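Local structure of adenine phosphoribosyltransferase, putative (Trypanosoma brucei brucei, 5VN4) at residues 45-48 with 49-52. The protein probably catalyses the purine-salvage reaction in which adenine and 5-phospho-alpha-D-ribose 1-diphosphate yield AMP and diphosphate. Numbering follows the deposited sequence.
Sequences HDVP and RFAE. With ADE (adenine), chain C.
Across an inverse gamma turn centred on Asp46 and closed by Val47 N to His45 O at 2.8 Å, the backbone bends through Pro48 into the short strand at Phe50 and Ala51, paired antiparallel with 37-38, bringing Val47 and His45 against Phe50. Val47 CG2 lies 3.9 Å from Phe50 CB, near the plane of the phenyl ring. His45 offers the edge of its imidazole: CD2 stands 4.0 Å from Phe50 CE1, the side chains crossing obliquely, and the imidazole also stacks with Tyr129. One face of the Phe50 ring covers the base off-centre, CE1 3.6 Å from adenine C2; a first torsion of -178° turns CG away from the backbone nitrogen to place it there. Residues 49-52 grip the base through main-chain atoms: Ala51 N donates to adenine N1 (3.0 Å, 169°), and adenine N6 donates to Arg49 O (3.2 Å, 163°). The side chains of Arg90 and Glu128 add further hydrogen bonds. The extended Arg49 side chain turns from the base, NH1 hydrogen-bonding Leu217 O and NH2 salt-bridging Asp219. In this wall of the adenine pocket, a donor facing N1 and an acceptor facing N6 are consistent with recognition of a 6-aminopurine unprotonated at N1.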
# COMPACT_ATOMS: atom_id res chain seq x y z
N HIS A 45 -2.45 17.90 -5.31
CA HIS A 45 -1.79 18.21 -6.57
C HIS A 45 -2.76 18.91 -7.51
O HIS A 45 -3.86 18.40 -7.74
CB HIS A 45 -1.30 16.93 -7.25
CG HIS A 45 -0.34 16.16 -6.41
ND1 HIS A 45 0.94 16.61 -6.15
CD2 HIS A 45 -0.47 14.99 -5.75
CE1 HIS A 45 1.56 15.74 -5.37
NE2 HIS A 45 0.73 14.74 -5.12
N ASP A 46 -2.36 20.03 -8.11
CA ASP A 46 -3.38 20.88 -8.74
C ASP A 46 -3.75 20.51 -10.19
O ASP A 46 -3.90 21.35 -11.08
CB ASP A 46 -3.11 22.37 -8.49
CG ASP A 46 -2.51 23.11 -9.66
OD1 ASP A 46 -1.27 23.08 -9.84
OD2 ASP A 46 -3.29 23.74 -10.41
N VAL A 47 -3.98 19.22 -10.43
CA VAL A 47 -4.53 18.76 -11.69
C VAL A 47 -5.99 19.19 -11.65
O VAL A 47 -6.51 19.49 -10.57
CB VAL A 47 -4.39 17.23 -11.82
CG1 VAL A 47 -2.91 16.84 -11.88
CG2 VAL A 47 -5.09 16.52 -10.66
N PRO A 48 -6.70 19.26 -12.78
CA PRO A 48 -8.10 19.70 -12.72
C PRO A 48 -8.97 18.82 -11.84
O PRO A 48 -9.80 19.33 -11.06
CB PRO A 48 -8.55 19.65 -14.18
CG PRO A 48 -7.29 19.80 -14.97
CD PRO A 48 -6.22 19.12 -14.17
N ARG A 49 -8.81 17.50 -11.93
CA ARG A 49 -9.69 16.56 -11.23
C ARG A 49 -8.82 15.46 -10.63
O ARG A 49 -8.33 14.58 -11.35
CB ARG A 49 -10.77 16.02 -12.17
CG ARG A 49 -11.60 17.14 -12.79
CD ARG A 49 -12.94 16.72 -13.41
NE ARG A 49 -13.69 17.93 -13.76
CZ ARG A 49 -14.99 17.99 -14.02
NH1 ARG A 49 -15.74 16.90 -14.01
NH2 ARG A 49 -15.55 19.16 -14.31
N PHE A 50 -8.62 15.52 -9.32
CA PHE A 50 -7.79 14.56 -8.61
C PHE A 50 -8.67 13.46 -8.03
O PHE A 50 -9.54 13.72 -7.19
CB PHE A 50 -7.01 15.24 -7.49
CG PHE A 50 -6.09 14.31 -6.75
CD1 PHE A 50 -4.80 14.06 -7.21
CD2 PHE A 50 -6.51 13.66 -5.60
CE1 PHE A 50 -3.95 13.19 -6.52
CE2 PHE A 50 -5.67 12.80 -4.92
CZ PHE A 50 -4.39 12.55 -5.39
N ALA A 51 -8.41 12.22 -8.44
CA ALA A 51 -9.23 11.07 -8.06
C ALA A 51 -8.63 10.41 -6.82
O ALA A 51 -7.67 9.64 -6.91
CB ALA A 51 -9.33 10.10 -9.23
N GLU A 52 -9.22 10.70 -5.66
CA GLU A 52 -8.69 10.21 -4.39
C GLU A 52 -8.95 8.72 -4.23
O GLU A 52 -10.10 8.26 -4.23
CB GLU A 52 -9.34 11.00 -3.25
CG GLU A 52 -9.12 10.45 -1.84
CD GLU A 52 -7.65 10.36 -1.46
OE1 GLU A 52 -6.92 11.36 -1.68
OE2 GLU A 52 -7.25 9.29 -0.94
N9 ADE C . -2.08 10.46 -10.25
C8 ADE C . -1.77 11.09 -11.42
N7 ADE C . -2.75 11.82 -11.90
C5 ADE C . -3.77 11.65 -10.99
C6 ADE C . -5.09 12.17 -10.93
N6 ADE C . -5.62 13.00 -11.85
N1 ADE C . -5.85 11.81 -9.87
C2 ADE C . -5.32 10.98 -8.96
N3 ADE C . -4.11 10.44 -8.90
C4 ADE C . -3.38 10.82 -9.96